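Local coordinates for protein 5,10-methylenetetrahydrofolate dehydrogenase (PDB 5ZF1) that probably oxidises 5,10-methylenetetrahydrofolate to 5,10-methenyltetrahydrofolate, using NADP+ as the hydride acceptor, at residues B[12-22]-B[55-63]; B[137-148]-B[277-288]. One frame throughout, in Å; residues are numbered along the deposited sequence.

How the interactions relate
Interaction 1 and interaction 2 lie side by side, with centres about 13 Å apart. Interaction 1 packs two helices of the catalytic domain. Interaction 2 packs two helices of the NAD(P)-binding domain. Helix 277-298 ties them together. I14 of 12-22 puts its CD1 on M280 CE and on M284 CE, each at 3.6 Å. A56 CB of 55-63 meets V282 CG1 at 3.5 Å. The two contacts thus touch directly, across the two domains. In this family the active site lies in the cleft between the two domains. A sulfate, probably from the crystallisation liquor, accepts hydrogen bonds from backbone N-H groups at the N-terminal end of 277-288 within interaction 2.

Interaction 1 of 2, residues B[12-22]-B[55-63]; sequences MEIKKELKQKI and EAAKFVGID
F59 and V60 bury the most surface in this contact, a helix-helix packing in the catalytic domain with V60 as a knob in a hole. The axes of 12-22 and 55-60 run at 50° to each other. The hole is made by K15, L18, K19 and I22. V60 CG1 comes to 3.3 Å from K15 O. V60 CG2 touches I22 CD1, which also rests on I62 CG1 at 3.8 Å. I22 itself packs on P33 beyond the contact.

F59 lies along the outer margin. Its CG is anti to the backbone N (chi1 -176°), which carries the ring out beside 12-22. The ring turns an edge to the backbone there: CE1 comes to 3.8 Å from K15 O, near the ring plane. M12 adds an oblique Met-aromatic contact, its SD 4.0 Å from F59 CZ. K19 NZ stands above the ring, but so far off that any cation-pi attraction is weak. An alanine in place of F59 is likely to leave M12 SD without its aromatic partner and to uncover the K15 backbone.

Just past the helix, G61 has a positive phi, and A57 O accepts from both G61 N and I62 N. No direct hydrogen bond crosses the contact. Two waters bridge it instead. One accepts from K19 NZ and donates to F59 O. The second water donates to K19 O and to V60 O, 2.7 Å from each. V60 O also meets K19 CA at 3.6 Å in a nearly straight CA-H...O contact, 170° at the hydrogen.

Interaction 2 of 2, residues B[137-148]-B[277-288]; sequences IVPATALAVVEM and VGPMTVAMLMHN. With SO4 (sulfate ion), chain F.
M284 enters a hole formed by A140, L143, A144 and E147, where helices 140-148 and 277-288 cross at 108°. Its CB lies 3.6 Å from A140 O. CG comes 3.6 Å from A144 N, brought beside the backbone N of M284 by chi1 (-69°). The chain bends at chi2 and chi3. SD then meets L143 CG at 3.7 Å, and CE ends on E147 CG at 4.2 Å. The axes come to 7.8 Å, consistent with the small alanines A140 and A144 at the crossing.

Polar pairs flank this core. T141 OG1 and T281 OG1 lie 3.0 Å apart. T281 OG1 donates to V277 O. Toward the other end, N288 ND2 donates to V138 O at 2.8 Å, slightly tilted from the carbonyl plane, and to I119 O. H287 ND1 donates to N288 OD1. The sulfate accepts from V277 N, G278 N and G276 N. V277 to T281 belong to the PGGVGPMT signature of this family.

Helix 171-178 packs on A142, which points away from 277-288, and on V146. Helix 7-26 lies over M280, M284 and E147. Helix 44-60 packs on V282, L285 and M286, and M148 reaches T271, just after strand 269-270.

Interaction 1 of 2, residues B[12-22]-B[55-63]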
loop_
_atom_site.group_PDB
_atom_site.type_symbol
_atom_site.label_atom_id
_atom_site.label_comp_id
_atom_site.label_asym_id
_atom_site.label_seq_id
_atom_site.Cartn_x
_atom_site.Cartn_y
_atom_site.Cartn_z
ATOM N N MET B 12 -7.665 26.035 10.865
ATOM C CA MET B 12 -8.710 27.055 10.928
ATOM C C MET B 12 -9.200 27.438 9.532
ATOM O O MET B 12 -10.411 27.482 9.285
ATOM C CB MET B 12 -8.210 28.287 11.684
ATOM C CG MET B 12 -9.308 29.314 11.972
ATOM S SD MET B 12 -10.749 28.595 12.803
ATOM C CE MET B 12 -9.962 27.745 14.173
ATOM N N GLU B 13 -8.275 27.703 8.600
ATOM C CA GLU B 13 -8.670 28.011 7.225
ATOM C C GLU B 13 -9.525 26.899 6.641
ATOM O O GLU B 13 -10.584 27.146 6.059
ATOM C CB GLU B 13 -7.437 28.218 6.341
ATOM C CG GLU B 13 -6.582 29.428 6.657
ATOM C CD GLU B 13 -5.400 29.551 5.702
ATOM O OE1 GLU B 13 -5.594 29.355 4.480
ATOM O OE2 GLU B 13 -4.279 29.834 6.174
ATOM N N ILE B 14 -9.071 25.654 6.800
ATOM C CA ILE B 14 -9.791 24.497 6.280
ATOM C C ILE B 14 -11.169 24.367 6.930
ATOM O O ILE B 14 -12.168 24.105 6.247
ATOM C CB ILE B 14 -8.922 23.237 6.488
ATOM C CG1 ILE B 14 -7.802 23.195 5.444
ATOM C CG2 ILE B 14 -9.742 21.979 6.430
ATOM C CD1 ILE B 14 -6.730 22.186 5.757
ATOM N N LYS B 15 -11.245 24.541 8.254
ATOM C CA LYS B 15 -12.526 24.409 8.946
ATOM C C LYS B 15 -13.506 25.493 8.512
ATOM O O LYS B 15 -14.710 25.239 8.424
ATOM C CB LYS B 15 -12.313 24.438 10.456
ATOM C CG LYS B 15 -11.836 23.098 11.021
ATOM C CD LYS B 15 -11.629 23.143 12.526
ATOM C CE LYS B 15 -10.413 23.986 12.896
ATOM N NZ LYS B 15 -10.044 23.781 14.325
ATOM N N LYS B 16 -13.007 26.691 8.202
ATOM C CA LYS B 16 -13.887 27.742 7.692
ATOM C C LYS B 16 -14.433 27.386 6.318
ATOM O O LYS B 16 -15.621 27.601 6.046
ATOM C CB LYS B 16 -13.146 29.075 7.643
ATOM C CG LYS B 16 -12.779 29.627 9.010
ATOM C CD LYS B 16 -12.188 31.026 8.885
ATOM C CE LYS B 16 -11.673 31.540 10.220
ATOM N NZ LYS B 16 -11.126 32.925 10.095
ATOM N N GLU B 17 -13.581 26.846 5.436
ATOM C CA GLU B 17 -14.056 26.409 4.127
ATOM C C GLU B 17 -15.073 25.291 4.262
ATOM O O GLU B 17 -16.116 25.308 3.605
ATOM C CB GLU B 17 -12.882 25.951 3.257
ATOM C CG GLU B 17 -11.928 27.051 2.863
ATOM C CD GLU B 17 -10.654 26.513 2.240
ATOM O OE1 GLU B 17 -10.606 25.306 1.908
ATOM O OE2 GLU B 17 -9.702 27.303 2.081
ATOM N N LEU B 18 -14.781 24.305 5.113
ATOM C CA LEU B 18 -15.703 23.194 5.301
ATOM C C LEU B 18 -17.059 23.679 5.797
ATOM O O LEU B 18 -18.100 23.181 5.358
ATOM C CB LEU B 18 -15.106 22.195 6.289
ATOM C CG LEU B 18 -14.141 21.190 5.688
ATOM C CD1 LEU B 18 -13.371 20.517 6.803
ATOM C CD2 LEU B 18 -14.918 20.173 4.867
ATOM N N LYS B 19 -17.061 24.631 6.729
ATOM C CA LYS B 19 -18.325 25.185 7.214
ATOM C C LYS B 19 -19.192 25.658 6.055
ATOM O O LYS B 19 -20.385 25.341 5.982
ATOM C CB LYS B 19 -18.057 26.337 8.180
ATOM C CG LYS B 19 -19.325 26.945 8.787
ATOM C CD LYS B 19 -18.980 27.876 9.936
ATOM C CE LYS B 19 -20.227 28.560 10.490
ATOM N NZ LYS B 19 -20.217 28.671 11.979
ATOM N N GLN B 20 -18.591 26.395 5.119
ATOM C CA GLN B 20 -19.335 26.899 3.970
ATOM C C GLN B 20 -19.748 25.778 3.025
ATOM O O GLN B 20 -20.880 25.763 2.527
ATOM C CB GLN B 20 -18.495 27.928 3.220
ATOM C CG GLN B 20 -17.908 29.020 4.089
ATOM C CD GLN B 20 -16.925 29.883 3.328
ATOM O OE1 GLN B 20 -16.283 29.426 2.381
ATOM N NE2 GLN B 20 -16.814 31.144 3.728
ATOM N N LYS B 21 -18.841 24.837 2.740
ATOM C CA LYS B 21 -19.174 23.787 1.785
ATOM C C LYS B 21 -20.274 22.874 2.308
ATOM O O LYS B 21 -21.124 22.418 1.531
ATOM C CB LYS B 21 -17.921 22.981 1.433
ATOM C CG LYS B 21 -16.926 23.782 0.618
ATOM C CD LYS B 21 -15.723 22.945 0.222
ATOM C CE LYS B 21 -14.704 23.782 -0.542
ATOM N NZ LYS B 21 -13.511 22.979 -0.929
ATOM N N ILE B 22 -20.251 22.571 3.610
ATOM C CA ILE B 22 -21.271 21.725 4.219
ATOM C C ILE B 22 -22.628 22.417 4.170
ATOM O O ILE B 22 -23.646 21.791 3.853
ATOM C CB ILE B 22 -20.870 21.373 5.664
ATOM C CG1 ILE B 22 -19.645 20.437 5.677
ATOM C CG2 ILE B 22 -22.028 20.710 6.400
ATOM C CD1 ILE B 22 -19.051 20.190 7.095
ATOM N N GLU B 55 -15.630 19.476 19.214
ATOM C CA GLU B 55 -15.606 20.928 19.053
ATOM C C GLU B 55 -15.432 21.331 17.593
ATOM O O GLU B 55 -16.044 22.300 17.131
ATOM C CB GLU B 55 -14.503 21.544 19.913
ATOM C CG GLU B 55 -14.788 21.502 21.408
ATOM C CD GLU B 55 -13.576 21.877 22.241
ATOM O OE1 GLU B 55 -12.629 22.471 21.682
ATOM O OE2 GLU B 55 -13.572 21.589 23.458
ATOM N N ALA B 56 -14.603 20.608 16.842
ATOM C CA ALA B 56 -14.477 20.958 15.433
ATOM C C ALA B 56 -15.741 20.603 14.657
ATOM O O ALA B 56 -16.109 21.315 13.714
ATOM C CB ALA B 56 -13.255 20.275 14.814
ATOM N N ALA B 57 -16.418 19.515 15.034
ATOM C CA ALA B 57 -17.681 19.182 14.384
ATOM C C ALA B 57 -18.692 20.306 14.573
ATOM O O ALA B 57 -19.328 20.755 13.615
ATOM C CB ALA B 57 -18.229 17.867 14.933
ATOM N N LYS B 58 -18.848 20.772 15.813
ATOM C CA LYS B 58 -19.747 21.894 16.072
ATOM C C LYS B 58 -19.393 23.092 15.208
ATOM O O LYS B 58 -20.275 23.730 14.620
ATOM C CB LYS B 58 -19.694 22.270 17.553
ATOM C CG LYS B 58 -20.785 21.641 18.398
ATOM C CD LYS B 58 -21.002 22.419 19.690
ATOM C CE LYS B 58 -21.562 23.803 19.425
ATOM N NZ LYS B 58 -22.494 24.240 20.506
ATOM N N PHE B 59 -18.096 23.386 15.083
ATOM C CA PHE B 59 -17.672 24.556 14.330
ATOM C C PHE B 59 -18.104 24.474 12.872
ATOM O O PHE B 59 -18.587 25.460 12.312
ATOM C CB PHE B 59 -16.154 24.732 14.430
ATOM C CG PHE B 59 -15.642 25.974 13.756
ATOM C CD1 PHE B 59 -15.325 25.972 12.406
ATOM C CD2 PHE B 59 -15.474 27.149 14.475
ATOM C CE1 PHE B 59 -14.853 27.102 11.782
ATOM C CE2 PHE B 59 -15.002 28.290 13.857
ATOM C CZ PHE B 59 -14.692 28.268 12.507
ATOM N N VAL B 60 -17.937 23.310 12.233
ATOM C CA VAL B 60 -18.199 23.199 10.800
ATOM C C VAL B 60 -19.628 22.798 10.466
ATOM O O VAL B 60 -20.004 22.825 9.286
ATOM C CB VAL B 60 -17.231 22.201 10.125
ATOM C CG1 VAL B 60 -15.803 22.682 10.285
ATOM C CG2 VAL B 60 -17.414 20.796 10.705
ATOM N N GLY B 61 -20.441 22.437 11.451
ATOM C CA GLY B 61 -21.815 22.060 11.182
ATOM C C GLY B 61 -22.032 20.576 11.034
ATOM O O GLY B 61 -22.998 20.169 10.384
ATOM N N ILE B 62 -21.143 19.765 11.582
ATOM C CA ILE B 62 -21.304 18.321 11.678
ATOM C C ILE B 62 -21.888 18.000 13.050
ATOM O O ILE B 62 -21.525 18.625 14.052
ATOM C CB ILE B 62 -19.942 17.639 11.439
ATOM C CG1 ILE B 62 -19.562 17.767 9.962
ATOM C CG2 ILE B 62 -19.938 16.166 11.914
ATOM C CD1 ILE B 62 -18.152 17.290 9.645
ATOM N N ASP B 63 -22.820 17.060 13.097
ATOM C CA ASP B 63 -23.454 16.668 14.353
ATOM C C ASP B 63 -22.726 15.458 14.914
ATOM O O ASP B 63 -22.827 14.358 14.363
ATOM C CB ASP B 63 -24.933 16.363 14.151
ATOM C CG ASP B 63 -25.673 17.519 13.543
ATOM O OD1 ASP B 63 -25.190 18.665 13.675
ATOM O OD2 ASP B 63 -26.728 17.277 12.934
HETATM O O HOH W 1 -21.859 24.190 7.937
HETATM O O HOH W 2 -21.275 26.888 13.330
#

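Interaction 2 of 2, residues B[137-148]-B[277-288]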
loop_
_atom_site.group_PDB
_atom_site.type_symbol
_atom_site.label_atom_id
_atom_site.label_comp_id
_atom_site.label_asym_id
_atom_site.label_seq_id
_atom_site.Cartn_x
_atom_site.Cartn_y
_atom_site.Cartn_z
ATOM N N ILE B 137 -11.551 6.621 1.423
ATOM C CA ILE B 137 -11.408 7.408 2.646
ATOM C C ILE B 137 -9.974 7.234 3.123
ATOM O O ILE B 137 -9.542 6.114 3.417
ATOM C CB ILE B 137 -12.406 6.973 3.726
ATOM C CG1 ILE B 137 -13.830 7.128 3.192
ATOM C CG2 ILE B 137 -12.163 7.805 5.000
ATOM C CD1 ILE B 137 -14.921 6.844 4.216
ATOM N N VAL B 138 -9.239 8.336 3.192
ATOM C CA VAL B 138 -7.804 8.309 3.488
ATOM C C VAL B 138 -7.576 8.605 4.967
ATOM O O VAL B 138 -8.283 9.451 5.541
ATOM C CB VAL B 138 -7.068 9.318 2.594
ATOM C CG1 VAL B 138 -5.604 9.346 2.917
ATOM C CG2 VAL B 138 -7.316 9.006 1.122
ATOM N N PRO B 139 -6.619 7.941 5.631
ATOM C CA PRO B 139 -6.369 8.231 7.047
ATOM C C PRO B 139 -6.045 9.703 7.263
ATOM O O PRO B 139 -5.377 10.340 6.448
ATOM C CB PRO B 139 -5.181 7.326 7.387
ATOM C CG PRO B 139 -5.339 6.176 6.413
ATOM C CD PRO B 139 -5.837 6.787 5.144
ATOM N N ALA B 140 -6.544 10.247 8.376
ATOM C CA ALA B 140 -6.640 11.700 8.523
ATOM C C ALA B 140 -5.281 12.364 8.727
ATOM O O ALA B 140 -5.020 13.442 8.175
ATOM C CB ALA B 140 -7.576 12.038 9.686
ATOM N N THR B 141 -4.402 11.758 9.527
ATOM C CA THR B 141 -3.090 12.366 9.736
ATOM C C THR B 141 -2.283 12.374 8.443
ATOM O O THR B 141 -1.617 13.363 8.119
ATOM C CB THR B 141 -2.336 11.628 10.848
ATOM O OG1 THR B 141 -3.061 11.740 12.077
ATOM C CG2 THR B 141 -0.957 12.242 11.061
ATOM N N ALA B 142 -2.336 11.281 7.682
ATOM C CA ALA B 142 -1.664 11.270 6.389
ATOM C C ALA B 142 -2.259 12.322 5.464
ATOM O O ALA B 142 -1.534 13.053 4.779
ATOM C CB ALA B 142 -1.752 9.871 5.761
ATOM N N LEU B 143 -3.583 12.435 5.447
ATOM C CA LEU B 143 -4.207 13.449 4.615
ATOM C C LEU B 143 -3.810 14.846 5.070
ATOM O O LEU B 143 -3.651 15.756 4.242
ATOM C CB LEU B 143 -5.728 13.259 4.642
ATOM C CG LEU B 143 -6.608 13.963 3.617
ATOM C CD1 LEU B 143 -6.164 13.654 2.188
ATOM C CD2 LEU B 143 -8.055 13.505 3.847
ATOM N N ALA B 144 -3.644 15.035 6.382
ATOM C CA ALA B 144 -3.230 16.332 6.909
ATOM C C ALA B 144 -1.844 16.721 6.403
ATOM O O ALA B 144 -1.620 17.863 5.982
ATOM C CB ALA B 144 -3.259 16.310 8.440
ATOM N N VAL B 145 -0.889 15.789 6.460
ATOM C CA VAL B 145 0.445 16.055 5.924
ATOM C C VAL B 145 0.372 16.449 4.458
ATOM O O VAL B 145 0.967 17.448 4.034
ATOM C CB VAL B 145 1.353 14.829 6.123
ATOM C CG1 VAL B 145 2.654 15.006 5.334
ATOM C CG2 VAL B 145 1.622 14.672 7.572
ATOM N N VAL B 146 -0.351 15.661 3.657
ATOM C CA VAL B 146 -0.475 15.951 2.235
ATOM C C VAL B 146 -1.102 17.324 2.027
ATOM O O VAL B 146 -0.687 18.088 1.148
ATOM C CB VAL B 146 -1.281 14.836 1.540
ATOM C CG1 VAL B 146 -1.851 15.318 0.208
ATOM C CG2 VAL B 146 -0.414 13.620 1.338
ATOM N N GLU B 147 -2.089 17.672 2.853
ATOM C CA GLU B 147 -2.746 18.972 2.723
ATOM C C GLU B 147 -1.813 20.119 3.107
ATOM O O GLU B 147 -1.872 21.200 2.508
ATOM C CB GLU B 147 -4.021 18.990 3.571
ATOM C CG GLU B 147 -5.013 20.107 3.226
ATOM C CD GLU B 147 -5.564 20.035 1.801
ATOM O OE1 GLU B 147 -5.683 18.926 1.229
ATOM O OE2 GLU B 147 -5.896 21.104 1.253
ATOM N N MET B 148 -0.947 19.914 4.105
ATOM C CA MET B 148 0.019 20.949 4.452
ATOM C C MET B 148 0.961 21.216 3.282
ATOM O O MET B 148 1.281 22.375 2.981
ATOM C CB MET B 148 0.789 20.546 5.713
ATOM C CG MET B 148 -0.102 20.400 6.949
ATOM S SD MET B 148 0.724 19.916 8.481
ATOM C CE MET B 148 2.303 20.756 8.361
ATOM N N VAL B 277 -0.183 19.605 13.842
ATOM C CA VAL B 277 -0.632 18.466 13.051
ATOM C C VAL B 277 -1.876 17.843 13.666
ATOM O O VAL B 277 -2.718 17.284 12.952
ATOM C CB VAL B 277 0.518 17.446 12.929
ATOM C CG1 VAL B 277 0.074 16.231 12.134
ATOM C CG2 VAL B 277 1.713 18.107 12.278
ATOM N N GLY B 278 -2.016 17.929 14.988
ATOM C CA GLY B 278 -3.211 17.490 15.674
ATOM C C GLY B 278 -4.460 18.197 15.179
ATOM O O GLY B 278 -5.427 17.566 14.743
ATOM N N PRO B 279 -4.467 19.531 15.250
ATOM C CA PRO B 279 -5.601 20.279 14.679
ATOM C C PRO B 279 -5.838 19.995 13.203
ATOM O O PRO B 279 -6.996 19.946 12.765
ATOM C CB PRO B 279 -5.206 21.742 14.927
ATOM C CG PRO B 279 -4.315 21.691 16.120
ATOM C CD PRO B 279 -3.578 20.387 16.056
ATOM N N MET B 280 -4.772 19.803 12.420
ATOM C CA MET B 280 -4.926 19.435 11.015
ATOM C C MET B 280 -5.557 18.053 10.863
ATOM O O MET B 280 -6.389 17.835 9.974
ATOM C CB MET B 280 -3.564 19.468 10.319
ATOM C CG MET B 280 -3.119 20.825 9.806
ATOM S SD MET B 280 -4.223 21.551 8.593
ATOM C CE MET B 280 -3.951 20.446 7.190
ATOM N N THR B 281 -5.143 17.096 11.692
ATOM C CA THR B 281 -5.768 15.776 11.670
ATOM C C THR B 281 -7.264 15.872 11.957
ATOM O O THR B 281 -8.086 15.252 11.274
ATOM C CB THR B 281 -5.072 14.862 12.683
ATOM O OG1 THR B 281 -3.698 14.711 12.310
ATOM C CG2 THR B 281 -5.752 13.501 12.745
ATOM N N VAL B 282 -7.639 16.664 12.960
ATOM C CA VAL B 282 -9.050 16.780 13.312
ATOM C C VAL B 282 -9.839 17.416 12.170
ATOM O O VAL B 282 -10.947 16.972 11.845
ATOM C CB VAL B 282 -9.200 17.560 14.631
ATOM C CG1 VAL B 282 -10.635 17.946 14.855
ATOM C CG2 VAL B 282 -8.727 16.693 15.794
ATOM N N ALA B 283 -9.268 18.447 11.530
ATOM C CA ALA B 283 -9.918 19.062 10.372
ATOM C C ALA B 283 -10.091 18.054 9.246
ATOM O O ALA B 283 -11.120 18.042 8.566
ATOM C CB ALA B 283 -9.112 20.264 9.882
ATOM N N MET B 284 -9.095 17.189 9.038
ATOM C CA MET B 284 -9.239 16.175 8.000
ATOM C C MET B 284 -10.255 15.105 8.370
ATOM O O MET B 284 -10.902 14.550 7.475
ATOM C CB MET B 284 -7.879 15.547 7.693
ATOM C CG MET B 284 -6.931 16.488 7.003
ATOM S SD MET B 284 -7.565 17.075 5.436
ATOM C CE MET B 284 -7.897 18.736 5.923
ATOM N N LEU B 285 -10.404 14.776 9.667
ATOM C CA LEU B 285 -11.498 13.897 10.072
ATOM C C LEU B 285 -12.845 14.504 9.698
ATOM O O LEU B 285 -13.774 13.785 9.313
ATOM C CB LEU B 285 -11.466 13.635 11.579
ATOM C CG LEU B 285 -10.392 12.701 12.141
ATOM C CD1 LEU B 285 -10.418 12.723 13.663
ATOM C CD2 LEU B 285 -10.586 11.285 11.596
ATOM N N MET B 286 -12.971 15.824 9.831
ATOM C CA MET B 286 -14.215 16.490 9.446
ATOM C C MET B 286 -14.414 16.439 7.939
ATOM O O MET B 286 -15.531 16.194 7.455
ATOM C CB MET B 286 -14.201 17.936 9.953
ATOM C CG MET B 286 -14.152 18.037 11.469
ATOM S SD MET B 286 -15.439 17.087 12.305
ATOM C CE MET B 286 -14.458 16.030 13.372
ATOM N N HIS B 287 -13.336 16.664 7.180
ATOM C CA HIS B 287 -13.385 16.470 5.738
ATOM C C HIS B 287 -13.886 15.074 5.387
ATOM O O HIS B 287 -14.727 14.903 4.492
ATOM C CB HIS B 287 -11.998 16.713 5.134
ATOM C CG HIS B 287 -11.876 16.261 3.713
ATOM N ND1 HIS B 287 -11.458 14.994 3.367
ATOM C CD2 HIS B 287 -12.173 16.890 2.551
ATOM C CE1 HIS B 287 -11.462 14.878 2.051
ATOM N NE2 HIS B 287 -11.895 16.012 1.533
ATOM N N ASN B 288 -13.343 14.054 6.059
ATOM C CA ASN B 288 -13.722 12.680 5.754
ATOM C C ASN B 288 -15.180 12.406 6.096
ATOM O O ASN B 288 -15.848 11.650 5.384
ATOM C CB ASN B 288 -12.829 11.701 6.519
ATOM C CG ASN B 288 -11.444 11.589 5.933
ATOM O OD1 ASN B 288 -11.141 12.213 4.921
ATOM N ND2 ASN B 288 -10.602 10.746 6.545
HETATM S S SO4 F . 0.813 18.804 17.303
HETATM O O1 SO4 F . 0.508 20.220 17.478
HETATM O O2 SO4 F . 1.429 18.605 15.988
HETATM O O3 SO4 F . 1.749 18.366 18.331
HETATM O O4 SO4 F . -0.429 18.050 17.435
HETATM O O HOH W 3 -10.461 10.936 2.526
#